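Drebrin (Homo sapiens, PDB 5Y1Z) probably binds actin filaments through its N-terminal ADF-homology domain, a fold it shares with cofilin. Local coordinates at residues A[67-72]-A[80-85]; A[116-121]-A[129-134]; A[6-11]-A[104-109]; A[31-36]-A[44-49]; A[63-68]-A[86-91]. All coordinates share one frame; numbering follows the deposited sequence.

Contact 1. Residues A[67-72]-A[80-85]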
# COMPACT_ATOMS: atom_id res chain seq x y z
N TYR A 67 8.98 14.81 5.13
CA TYR A 67 7.59 15.15 5.39
C TYR A 67 7.52 16.05 6.62
O TYR A 67 7.95 15.66 7.71
CB TYR A 67 6.73 13.89 5.58
CG TYR A 67 6.80 12.98 4.37
CD1 TYR A 67 6.17 13.33 3.18
CD2 TYR A 67 7.54 11.80 4.40
CE1 TYR A 67 6.25 12.54 2.06
CE2 TYR A 67 7.62 10.98 3.28
CZ TYR A 67 6.97 11.36 2.10
OH TYR A 67 7.04 10.58 0.96
N GLY A 68 6.98 17.26 6.44
CA GLY A 68 6.90 18.22 7.53
C GLY A 68 5.50 18.38 8.06
O GLY A 68 4.58 18.69 7.32
N PHE A 69 5.30 18.14 9.34
CA PHE A 69 3.97 18.20 9.93
C PHE A 69 3.98 19.38 10.87
O PHE A 69 4.61 19.33 11.94
CB PHE A 69 3.61 16.90 10.64
CG PHE A 69 2.22 16.88 11.21
CD1 PHE A 69 1.13 16.55 10.42
CD2 PHE A 69 1.98 17.20 12.54
CE1 PHE A 69 -0.16 16.53 10.96
CE2 PHE A 69 0.70 17.18 13.08
CZ PHE A 69 -0.37 16.85 12.29
N CYS A 70 3.30 20.45 10.47
CA CYS A 70 3.32 21.69 11.20
C CYS A 70 1.90 22.12 11.57
O CYS A 70 0.99 22.13 10.73
CB CYS A 70 4.01 22.76 10.37
SG CYS A 70 4.19 24.33 11.22
N SER A 71 1.73 22.49 12.83
CA SER A 71 0.49 23.05 13.35
C SER A 71 0.50 24.56 13.17
O SER A 71 1.51 25.21 13.46
CB SER A 71 0.34 22.72 14.83
OG SER A 71 -0.70 23.49 15.39
N VAL A 72 -0.61 25.11 12.70
CA VAL A 72 -0.69 26.53 12.37
C VAL A 72 -1.95 27.13 12.99
O VAL A 72 -3.06 26.65 12.73
CB VAL A 72 -0.70 26.74 10.84
CG1 VAL A 72 -1.05 28.16 10.54
CG2 VAL A 72 0.64 26.42 10.27
N PRO A 80 -6.30 25.16 15.74
CA PRO A 80 -5.21 25.03 14.76
C PRO A 80 -5.52 24.10 13.60
O PRO A 80 -6.21 23.09 13.75
CB PRO A 80 -4.05 24.46 15.59
CG PRO A 80 -4.74 23.69 16.69
CD PRO A 80 -5.99 24.47 17.01
N LYS A 81 -4.97 24.43 12.43
CA LYS A 81 -5.03 23.55 11.27
C LYS A 81 -3.66 22.94 10.99
O LYS A 81 -2.63 23.42 11.48
CB LYS A 81 -5.55 24.30 10.03
CG LYS A 81 -6.55 25.38 10.37
CD LYS A 81 -7.51 25.64 9.22
CE LYS A 81 -8.74 24.76 9.27
NZ LYS A 81 -9.29 24.57 7.90
N TYR A 82 -3.64 21.85 10.22
CA TYR A 82 -2.43 21.04 10.09
C TYR A 82 -1.98 20.94 8.64
O TYR A 82 -2.76 20.59 7.74
CB TYR A 82 -2.63 19.68 10.72
CG TYR A 82 -2.82 19.82 12.21
CD1 TYR A 82 -1.74 20.03 13.05
CD2 TYR A 82 -4.09 19.79 12.78
CE1 TYR A 82 -1.91 20.17 14.41
CE2 TYR A 82 -4.27 19.93 14.15
CZ TYR A 82 -3.18 20.12 14.96
OH TYR A 82 -3.34 20.27 16.33
N VAL A 83 -0.71 21.28 8.42
CA VAL A 83 -0.09 21.28 7.11
C VAL A 83 0.89 20.12 7.06
O VAL A 83 1.68 19.93 8.01
CB VAL A 83 0.64 22.61 6.84
CG1 VAL A 83 1.28 22.58 5.45
CG2 VAL A 83 -0.31 23.77 7.00
N LEU A 84 0.86 19.37 5.98
CA LEU A 84 1.90 18.40 5.69
C LEU A 84 2.66 18.91 4.47
O LEU A 84 2.09 19.05 3.39
CB LEU A 84 1.31 17.01 5.43
CG LEU A 84 2.32 15.92 5.08
CD1 LEU A 84 3.12 15.63 6.33
CD2 LEU A 84 1.64 14.69 4.58
N ILE A 85 3.95 19.15 4.65
CA ILE A 85 4.83 19.56 3.56
C ILE A 85 5.44 18.31 2.96
O ILE A 85 6.15 17.57 3.65
CB ILE A 85 5.91 20.52 4.05
CG1 ILE A 85 5.25 21.83 4.46
CG2 ILE A 85 6.89 20.78 2.92
CD1 ILE A 85 6.05 22.62 5.42
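Phe69 and Tyr82 meet on one face of the strand pair formed by residues 67-72 and 81-85. Their ring planes are turned only 8° from parallel but are slid apart, so that the centroids lie 5.3 Å from each other and the rings barely overlap. The touch runs instead from the far end of one ring to the flank of the other, Phe69 CZ standing 3.5 Å from Tyr82 CD1. With CG anti to the backbone N (chi1 -177°), the Phe69 ring leans over toward the partner strand. Ser71 packs on the same flank of the tyrosine, its CB 3.4 Å from Tyr82 CE1. Further along this face, Leu84 brings CD1 over the backbone of Gly68, 3.5 Å from Gly68 O, and up to the CB of Tyr67. Val72 and Val83 approach more loosely on the reverse face, CG2 to CG2 at 4.3 Å. Beneath these side chains, reciprocal backbone bonds join Gly68 to Ile85, Cys70 to Val83 and Val72 to Lys81. Helix 12-23 covers the aromatic face through Tyr19, Val22 and Ile23, while Leu53 and Leu56 of helix 52-56 cover Cys70 and Ile85. An alanine at Phe69 would take away the ring between Tyr82 and helix 12-23, which would probably open a gap there and let the tyrosine turn more freely. The arrangement is the central beta hairpin of the ADF-homology fold, a mixed sheet packed between helices.

Contact 2. Residues A[116-121]-A[129-134]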
# COMPACT_ATOMS: atom_id res chain seq x y z
N VAL A 116 -4.01 20.28 4.98
CA VAL A 116 -3.60 20.57 3.61
C VAL A 116 -2.23 19.97 3.36
O VAL A 116 -1.39 19.93 4.26
CB VAL A 116 -3.60 22.09 3.30
CG1 VAL A 116 -2.61 22.80 4.16
CG2 VAL A 116 -3.22 22.33 1.85
N ILE A 117 -2.01 19.50 2.14
CA ILE A 117 -0.71 18.97 1.73
C ILE A 117 -0.10 19.95 0.74
O ILE A 117 -0.75 20.33 -0.24
CB ILE A 117 -0.82 17.58 1.11
CG1 ILE A 117 -1.37 16.60 2.13
CG2 ILE A 117 0.57 17.12 0.66
CD1 ILE A 117 -1.23 15.17 1.70
N VAL A 118 1.14 20.35 1.01
CA VAL A 118 1.85 21.34 0.21
C VAL A 118 3.12 20.70 -0.36
O VAL A 118 4.00 20.30 0.40
CB VAL A 118 2.19 22.57 1.07
CG1 VAL A 118 3.04 23.55 0.32
CG2 VAL A 118 0.92 23.20 1.59
N ASN A 119 3.22 20.64 -1.68
CA ASN A 119 4.43 20.09 -2.31
C ASN A 119 5.52 21.15 -2.39
O ASN A 119 5.29 22.28 -2.81
CB ASN A 119 4.13 19.56 -3.71
CG ASN A 119 3.06 18.49 -3.72
OD1 ASN A 119 3.02 17.62 -2.85
ND2 ASN A 119 2.18 18.54 -4.73
N ALA A 120 6.75 20.76 -2.05
CA ALA A 120 7.82 21.74 -1.89
C ALA A 120 9.14 21.14 -2.32
O ALA A 120 9.41 19.96 -2.06
CB ALA A 120 7.92 22.22 -0.45
N SER A 121 9.94 21.94 -3.02
CA SER A 121 11.31 21.58 -3.38
C SER A 121 12.34 22.66 -3.11
O SER A 121 13.53 22.42 -3.34
CB SER A 121 11.39 21.18 -4.86
OG SER A 121 10.52 20.08 -5.07
N GLY A 129 2.30 32.95 4.51
CA GLY A 129 1.09 33.61 4.05
C GLY A 129 0.28 32.76 3.09
O GLY A 129 -0.90 32.49 3.33
N ALA A 130 0.92 32.28 2.02
CA ALA A 130 0.19 31.51 1.00
C ALA A 130 -0.49 30.30 1.62
O ALA A 130 -1.67 30.01 1.34
CB ALA A 130 1.14 31.10 -0.11
N ILE A 131 0.24 29.56 2.46
CA ILE A 131 -0.36 28.43 3.16
C ILE A 131 -1.54 28.89 4.03
O ILE A 131 -2.59 28.25 4.06
CB ILE A 131 0.71 27.70 3.99
CG1 ILE A 131 1.65 26.92 3.06
CG2 ILE A 131 0.07 26.77 5.02
CD1 ILE A 131 2.89 26.40 3.73
N GLY A 132 -1.38 30.02 4.73
CA GLY A 132 -2.47 30.50 5.57
C GLY A 132 -3.73 30.79 4.77
O GLY A 132 -4.83 30.36 5.14
N GLN A 133 -3.59 31.49 3.64
CA GLN A 133 -4.74 31.77 2.79
C GLN A 133 -5.37 30.47 2.29
O GLN A 133 -6.59 30.39 2.14
CB GLN A 133 -4.34 32.67 1.61
N ARG A 134 -4.54 29.45 2.03
CA ARG A 134 -5.08 28.17 1.59
C ARG A 134 -6.06 27.58 2.60
O ARG A 134 -7.05 26.94 2.21
CB ARG A 134 -3.95 27.18 1.34
CG ARG A 134 -3.77 26.81 -0.11
CD ARG A 134 -2.59 25.90 -0.28
NE ARG A 134 -2.76 25.02 -1.43
CZ ARG A 134 -1.80 24.24 -1.91
NH1 ARG A 134 -2.02 23.48 -2.97
NH2 ARG A 134 -0.61 24.24 -1.34
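Behind Ile131 and Arg134, which carry helix 128-134 against Val116 and Val118, the helical bond from Gln133 N to Gly129 O is the shortest polar bond within the two segments, at 2.9 Å. Between strand and helix the contact rests on packing. Val118 is its centre: its CG2 branch lies 4.1 Å from Ile131 CG1 and 3.5 Å from Arg134 NH2, so that one methyl touches both an aliphatic chain and the end of a guanidinium group. Ile131 holds CG1 anti to its carbonyl carbon (chi1 -72°), and this turns the branch in toward the strand although the residue sits on the flank of the helix. Arg134 stretches out from CG to NE and passes over the edge strand. Val116 CG2 sits beneath one face of its guanidinium, offset toward the rim, and comes within 4.2 Å of Arg134 CD, so the arginine offers the strand its aliphatic length as well as its flat end. Val83 of the adjoining strand packs against both Val116 and Ile131. On the other face of the sheet, Ile117 meets Val104 and Ala108 of helix 104-110. The strand and helix segments run in roughly opposite directions, at 148°, with axes 10.2 Å apart. This spacing is that of a helix laid on a sheet, here the C-terminal helix of an ADF-homology domain returning over the outermost strand.

Contact 3. Residues A[6-11]-A[104-109]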
# COMPACT_ATOMS: atom_id res chain seq x y z
N VAL A 6 6.36 2.95 2.09
CA VAL A 6 6.65 3.59 3.36
C VAL A 6 6.26 2.68 4.52
O VAL A 6 5.23 2.02 4.49
CB VAL A 6 5.96 4.97 3.45
CG1 VAL A 6 4.47 4.83 3.61
CG2 VAL A 6 6.56 5.77 4.63
N SER A 7 7.14 2.58 5.49
CA SER A 7 6.91 1.80 6.69
C SER A 7 6.93 2.70 7.93
O SER A 7 7.73 3.64 8.03
CB SER A 7 7.97 0.73 6.84
OG SER A 7 8.15 0.42 8.21
N PHE A 8 6.03 2.42 8.87
CA PHE A 8 6.06 3.12 10.14
C PHE A 8 6.35 2.19 11.31
O PHE A 8 6.04 2.54 12.45
CB PHE A 8 4.74 3.85 10.38
CG PHE A 8 4.26 4.65 9.20
CD1 PHE A 8 4.71 5.93 8.99
CD2 PHE A 8 3.37 4.11 8.30
CE1 PHE A 8 4.25 6.65 7.89
CE2 PHE A 8 2.92 4.84 7.20
CZ PHE A 8 3.35 6.08 6.99
N SER A 9 6.94 1.02 11.07
CA SER A 9 7.07 0.05 12.15
C SER A 9 8.26 0.37 13.03
O SER A 9 8.10 0.69 14.22
CB SER A 9 7.22 -1.36 11.58
OG SER A 9 6.11 -1.69 10.79
N GLY A 10 9.46 0.32 12.46
CA GLY A 10 10.61 0.75 13.21
C GLY A 10 10.47 2.24 13.46
O GLY A 10 10.04 3.00 12.59
N HIS A 11 10.77 2.64 14.69
CA HIS A 11 10.64 4.02 15.16
C HIS A 11 9.20 4.46 15.35
O HIS A 11 8.94 5.67 15.39
CB HIS A 11 11.28 5.05 14.21
CG HIS A 11 12.70 4.77 13.86
ND1 HIS A 11 13.06 3.99 12.78
CD2 HIS A 11 13.85 5.20 14.42
CE1 HIS A 11 14.38 3.94 12.71
NE2 HIS A 11 14.88 4.67 13.69
N VAL A 104 2.84 9.52 -0.10
CA VAL A 104 2.37 10.73 0.58
C VAL A 104 1.04 10.47 1.27
O VAL A 104 0.87 10.75 2.46
CB VAL A 104 2.29 11.90 -0.41
CG1 VAL A 104 1.68 13.12 0.26
CG2 VAL A 104 3.66 12.20 -0.98
N ALA A 105 0.09 9.88 0.54
CA ALA A 105 -1.24 9.65 1.10
C ALA A 105 -1.19 8.76 2.34
O ALA A 105 -1.92 8.99 3.31
CB ALA A 105 -2.14 9.00 0.05
N LYS A 106 -0.35 7.73 2.31
CA LYS A 106 -0.18 6.86 3.45
C LYS A 106 0.44 7.61 4.65
O LYS A 106 0.05 7.38 5.80
CB LYS A 106 0.67 5.67 3.00
CG LYS A 106 0.53 4.40 3.79
CD LYS A 106 0.99 3.28 2.91
CE LYS A 106 1.76 2.23 3.66
NZ LYS A 106 2.56 1.42 2.67
N VAL A 107 1.37 8.54 4.39
CA VAL A 107 1.91 9.37 5.47
C VAL A 107 0.82 10.27 6.06
O VAL A 107 0.70 10.41 7.29
CB VAL A 107 3.10 10.20 4.97
CG1 VAL A 107 3.44 11.29 5.98
CG2 VAL A 107 4.31 9.29 4.74
N ALA A 108 0.01 10.91 5.21
CA ALA A 108 -1.08 11.74 5.72
C ALA A 108 -2.07 10.91 6.51
O ALA A 108 -2.67 11.40 7.48
CB ALA A 108 -1.80 12.46 4.58
N GLU A 109 -2.26 9.67 6.11
CA GLU A 109 -3.18 8.82 6.85
C GLU A 109 -2.59 8.43 8.18
O GLU A 109 -3.32 8.26 9.16
CB GLU A 109 -3.50 7.58 6.02
CG GLU A 109 -4.63 6.77 6.55
CD GLU A 109 -5.92 7.54 6.54
OE1 GLU A 109 -6.02 8.52 5.77
OE2 GLU A 109 -6.85 7.17 7.29
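Val6 and Lys106 slide past each other in opposite directions, the valine lying along the aliphatic stem of the lysine. The branch that does the touching is CG1, which stands between the backbone N and the carbonyl carbon (chi1 72°) and so faces Lys106 from CB to CE, coming within 3.8 Å of CE. Lys106 bends at its third torsion and brings NZ to Val6 O, a weak hydrogen bond of 3.3 Å. The other methyl, Val6 CG2, meets Val107 CG2 at 4.2 Å, and here the two side chains cross at about a right angle. Phe8 approaches Val107 at a similar angle. Its ring arrives with its far end first, CZ lying 4.0 Å from Val107 CG2 and 3.7 Å from Lys106 O, while CE2 brushes the CG of the lysine. Phe110 of the same helix stacks on Phe8, and Leu43 of strand 43-49 packs against both Phe8 and Val107. Another protein chain touches Phe8 and Lys106 and hydrogen-bonds Glu109 OE2. An ST turn, in which Ser7 OG accepts from Ser9 N, shapes the loop as it leads into helix 12-23 of the ADF-homology fold. This loop is thus held to helix 104-110 chiefly by buried hydrocarbon surfaces, and the single weak polar link at the lysine tip is likely to add little to their hold while still giving its charge a carbonyl to face.

Contact 4. Residues A[31-36]-A[44-49]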
# COMPACT_ATOMS: atom_id res chain seq x y z
N TRP A 31 6.04 21.88 15.21
CA TRP A 31 6.36 21.19 13.98
C TRP A 31 7.21 19.96 14.27
O TRP A 31 7.96 19.92 15.26
CB TRP A 31 7.07 22.09 12.96
CG TRP A 31 8.44 22.57 13.36
CD1 TRP A 31 8.74 23.76 13.95
CD2 TRP A 31 9.68 21.88 13.19
NE1 TRP A 31 10.10 23.85 14.17
CE2 TRP A 31 10.70 22.71 13.72
CE3 TRP A 31 10.04 20.63 12.66
CZ2 TRP A 31 12.05 22.35 13.72
CZ3 TRP A 31 11.38 20.26 12.66
CH2 TRP A 31 12.37 21.13 13.19
N ALA A 32 7.06 18.96 13.40
CA ALA A 32 7.87 17.76 13.40
C ALA A 32 8.26 17.47 11.95
O ALA A 32 7.55 17.81 11.01
CB ALA A 32 7.14 16.58 14.06
N LEU A 33 9.45 16.90 11.77
CA LEU A 33 10.03 16.67 10.46
C LEU A 33 10.51 15.23 10.39
O LEU A 33 11.39 14.82 11.17
CB LEU A 33 11.21 17.63 10.21
CG LEU A 33 11.96 17.42 8.91
CD1 LEU A 33 11.01 17.71 7.74
CD2 LEU A 33 13.19 18.30 8.88
N TYR A 34 9.98 14.48 9.43
CA TYR A 34 10.30 13.07 9.21
C TYR A 34 10.96 12.84 7.85
O TYR A 34 10.85 13.65 6.93
CB TYR A 34 9.05 12.18 9.29
CG TYR A 34 8.15 12.45 10.48
CD1 TYR A 34 8.38 11.79 11.69
CD2 TYR A 34 7.08 13.34 10.41
CE1 TYR A 34 7.58 12.00 12.78
CE2 TYR A 34 6.27 13.56 11.52
CZ TYR A 34 6.54 12.88 12.70
OH TYR A 34 5.78 13.05 13.84
N THR A 35 11.68 11.73 7.73
CA THR A 35 12.41 11.40 6.51
C THR A 35 12.67 9.90 6.48
O THR A 35 12.43 9.20 7.47
CB THR A 35 13.72 12.19 6.39
OG1 THR A 35 14.29 11.99 5.08
CG2 THR A 35 14.72 11.76 7.45
N TYR A 36 13.19 9.42 5.36
CA TYR A 36 13.49 7.99 5.28
C TYR A 36 14.86 7.67 5.86
O TYR A 36 15.80 8.46 5.79
CB TYR A 36 13.41 7.50 3.84
CG TYR A 36 12.06 7.73 3.19
CD1 TYR A 36 11.77 8.93 2.56
CD2 TYR A 36 11.08 6.75 3.21
CE1 TYR A 36 10.54 9.14 1.98
CE2 TYR A 36 9.83 6.96 2.62
CZ TYR A 36 9.58 8.16 2.02
OH TYR A 36 8.35 8.35 1.44
N LYS A 44 11.57 7.85 9.73
CA LYS A 44 12.21 8.16 11.00
C LYS A 44 12.02 9.64 11.30
O LYS A 44 11.73 10.46 10.42
CB LYS A 44 13.70 7.75 10.98
CG LYS A 44 14.62 8.68 10.19
CD LYS A 44 16.09 8.23 10.24
CE LYS A 44 17.01 9.22 10.89
NZ LYS A 44 18.36 9.01 10.29
N LEU A 45 12.13 9.97 12.58
CA LEU A 45 12.02 11.36 12.98
C LEU A 45 13.36 12.03 12.72
O LEU A 45 14.41 11.50 13.08
CB LEU A 45 11.61 11.45 14.44
CG LEU A 45 11.87 12.80 15.09
CD1 LEU A 45 10.76 13.68 14.57
CD2 LEU A 45 11.78 12.71 16.59
N ALA A 46 13.32 13.16 12.03
CA ALA A 46 14.53 13.90 11.71
C ALA A 46 14.76 15.02 12.70
O ALA A 46 15.89 15.22 13.17
CB ALA A 46 14.46 14.50 10.31
N ALA A 47 13.70 15.76 13.01
CA ALA A 47 13.83 16.85 13.95
C ALA A 47 12.42 17.28 14.35
O ALA A 47 11.43 16.82 13.80
CB ALA A 47 14.62 18.01 13.35
N SER A 48 12.36 18.21 15.30
CA SER A 48 11.09 18.74 15.76
C SER A 48 11.39 20.00 16.56
O SER A 48 12.51 20.18 17.04
CB SER A 48 10.35 17.71 16.62
OG SER A 48 11.12 17.38 17.76
N GLY A 49 10.40 20.88 16.65
CA GLY A 49 10.66 22.10 17.39
C GLY A 49 9.49 23.06 17.34
O GLY A 49 8.37 22.73 16.94
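Trp31 sets CG between its backbone N and carbonyl carbon (chi1 65°), which folds the indole across the partner strand, with the backbone of Ser48 and Gly49 over one of its faces. Gly49 N lies 3.4 Å above the ring plane, over its centre, and Gly49 CA makes a CH-pi contact 4.0 Å from the centroid of the five-membered ring. Ala47 CB touches the far end of the indole at CH2, and NE1 bonds to Glu50 O. With an alanine in place of Trp31, the Ser48-Gly49 backbone would probably lose its aromatic cover and Glu50 O its indole donor. Strands 31-36 and 43-49 form a beta hairpin at one edge of the ADF-homology sheet, interrupted by a classic beta bulge: Ala46 and Ala47 both face Leu33, whose O accepts from Ala46 N at 2.7 Å and from Ala47 N at 3.1 Å. Past the bulge, Tyr34 presents its ring edge to Lys44 O and its CE1 to Leu45 CD1, 4.0 Å away, while its OH reaches Leu15 O in helix 12-23. On the reverse face Thr35 CG2 rests between Ala46 CB, at 4.0 Å, and Lys44 CG, at 4.1 Å, with OG1 directed to Val65 O.

Contact 5. Residues A[63-68]-A[86-91]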
# COMPACT_ATOMS: atom_id res chain seq x y z
N GLN A 63 18.98 16.69 -0.58
CA GLN A 63 19.25 15.35 -1.03
C GLN A 63 18.21 14.35 -0.55
O GLN A 63 18.38 13.15 -0.76
CB GLN A 63 20.65 14.93 -0.58
CG GLN A 63 21.80 15.83 -1.14
CD GLN A 63 22.05 17.14 -0.32
OE1 GLN A 63 21.14 17.96 -0.15
NE2 GLN A 63 23.30 17.33 0.16
N LYS A 64 17.16 14.81 0.12
CA LYS A 64 16.22 13.91 0.78
C LYS A 64 14.77 14.24 0.45
O LYS A 64 14.42 15.39 0.17
CB LYS A 64 16.41 13.92 2.31
CG LYS A 64 17.78 13.37 2.74
CD LYS A 64 17.75 12.81 4.16
CE LYS A 64 17.87 11.28 4.17
NZ LYS A 64 16.61 10.52 3.72
N VAL A 65 13.96 13.20 0.46
CA VAL A 65 12.51 13.31 0.56
C VAL A 65 12.15 13.38 2.04
O VAL A 65 12.58 12.54 2.83
CB VAL A 65 11.83 12.11 -0.12
CG1 VAL A 65 10.34 12.16 0.06
CG2 VAL A 65 12.20 12.07 -1.60
N MET A 66 11.39 14.40 2.43
CA MET A 66 11.03 14.58 3.84
C MET A 66 9.57 15.02 3.95
O MET A 66 8.98 15.55 2.99
CB MET A 66 11.97 15.60 4.52
CG MET A 66 13.46 15.33 4.30
SD MET A 66 14.63 16.36 5.25
CE MET A 66 13.63 17.72 5.59
N TYR A 67 8.98 14.81 5.13
CA TYR A 67 7.59 15.15 5.39
C TYR A 67 7.52 16.05 6.62
O TYR A 67 7.95 15.66 7.71
CB TYR A 67 6.73 13.89 5.58
CG TYR A 67 6.80 12.98 4.37
CD1 TYR A 67 6.17 13.33 3.18
CD2 TYR A 67 7.54 11.80 4.40
CE1 TYR A 67 6.25 12.54 2.06
CE2 TYR A 67 7.62 10.98 3.28
CZ TYR A 67 6.97 11.36 2.10
OH TYR A 67 7.04 10.58 0.96
N GLY A 68 6.98 17.26 6.44
CA GLY A 68 6.90 18.22 7.53
C GLY A 68 5.50 18.38 8.06
O GLY A 68 4.58 18.69 7.32
N ASN A 86 5.12 18.06 1.69
CA ASN A 86 5.70 16.99 0.91
C ASN A 86 6.96 17.53 0.26
O ASN A 86 6.93 18.10 -0.83
CB ASN A 86 4.69 16.51 -0.12
CG ASN A 86 5.25 15.49 -1.06
OD1 ASN A 86 6.04 14.63 -0.65
ND2 ASN A 86 4.85 15.55 -2.32
N TRP A 87 8.09 17.37 0.96
CA TRP A 87 9.36 17.90 0.50
C TRP A 87 10.14 16.90 -0.35
O TRP A 87 10.44 15.78 0.09
CB TRP A 87 10.22 18.32 1.69
CG TRP A 87 11.60 18.76 1.29
CD1 TRP A 87 12.70 17.97 1.17
CD2 TRP A 87 12.02 20.09 0.95
NE1 TRP A 87 13.78 18.72 0.79
CE2 TRP A 87 13.40 20.02 0.66
CE3 TRP A 87 11.37 21.33 0.90
CZ2 TRP A 87 14.14 21.16 0.29
CZ3 TRP A 87 12.11 22.46 0.54
CH2 TRP A 87 13.47 22.36 0.24
N VAL A 88 10.50 17.33 -1.55
CA VAL A 88 11.39 16.55 -2.39
C VAL A 88 12.55 17.45 -2.76
O VAL A 88 12.36 18.45 -3.47
CB VAL A 88 10.69 16.00 -3.63
CG1 VAL A 88 11.63 15.11 -4.41
CG2 VAL A 88 9.46 15.21 -3.21
N GLY A 89 13.73 17.13 -2.27
CA GLY A 89 14.88 17.94 -2.57
C GLY A 89 15.19 17.93 -4.05
O GLY A 89 14.99 16.93 -4.73
N GLU A 90 15.65 19.08 -4.54
CA GLU A 90 16.05 19.23 -5.94
C GLU A 90 17.09 18.20 -6.37
O GLU A 90 17.28 17.99 -7.57
CB GLU A 90 16.59 20.64 -6.20
N ASP A 91 17.80 17.58 -5.43
CA ASP A 91 18.83 16.61 -5.77
C ASP A 91 18.39 15.18 -5.53
O ASP A 91 19.20 14.26 -5.70
CB ASP A 91 20.11 16.90 -4.98
CG ASP A 91 20.76 18.22 -5.37
OD1 ASP A 91 20.93 18.42 -6.59
OD2 ASP A 91 21.11 19.03 -4.48
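Gln63 meets Asp91 at the open end of the central beta hairpin of the ADF-homology sheet, CG to CB at 4.3 Å, just where the strands give way to loops. Lys64 follows with its carbonyl turned to the partner. Its O accepts from Gly89 N at 3.1 Å and also lies at the edge of the Trp87 indole, 3.3 Å from CD1. The lysine side chain leads away, its NZ bonding to Tyr36 O and Thr35 OG1. Val65 and Val88 lie side by side on one face, CG2 to CG1 at 4.2 Å, near helix 94-101. Met66 pairs with Trp87 through two reciprocal backbone bonds, of which Met66 N to Trp87 O measures 2.9 Å. Because Trp87 holds CG anti to its backbone N (chi1 174°), the indole runs beside the methionine chain. Met66 CG comes near CD1, and SD stands 5.4 Å from the centroid of the five-membered ring in an oblique Met-aromatic contact. Phe60 stacks on the same tryptophan, whose NE1 bonds to Glu61 O. Tyr67, its OH bonded to Tyr36 OH, runs alongside Asn86, which donates from ND2 to Asn119 OD1; ring and amide planes are only 9° apart, with Asn86 OD1 3.4 Å from Tyr67 CE1.

How the contacts relate
From the N terminus, the loop 6-11 meets its partner only at helix 104-110, in contact 3, the longest closure, and contacts 4, 5 and 1 all fall within that span. Contact 4 closes first, as the hairpin of strands 31-36 and 43-49. The next hairpin supplies both contact 5, at its open end, and contact 1, nearer its turn; contact 1 closes inside contact 5, the two sharing Tyr67 and Gly68 and lying on opposite sides of the chain's centre. Contact 2 follows in series, joining the last strand to the C-terminal helix. Hydrogen bonds between neighbouring strands link contacts 4, 1, 5 and 2 into one sheet, while helix 104-110 connects contact 3 to Tyr67, Leu84 and Ile117.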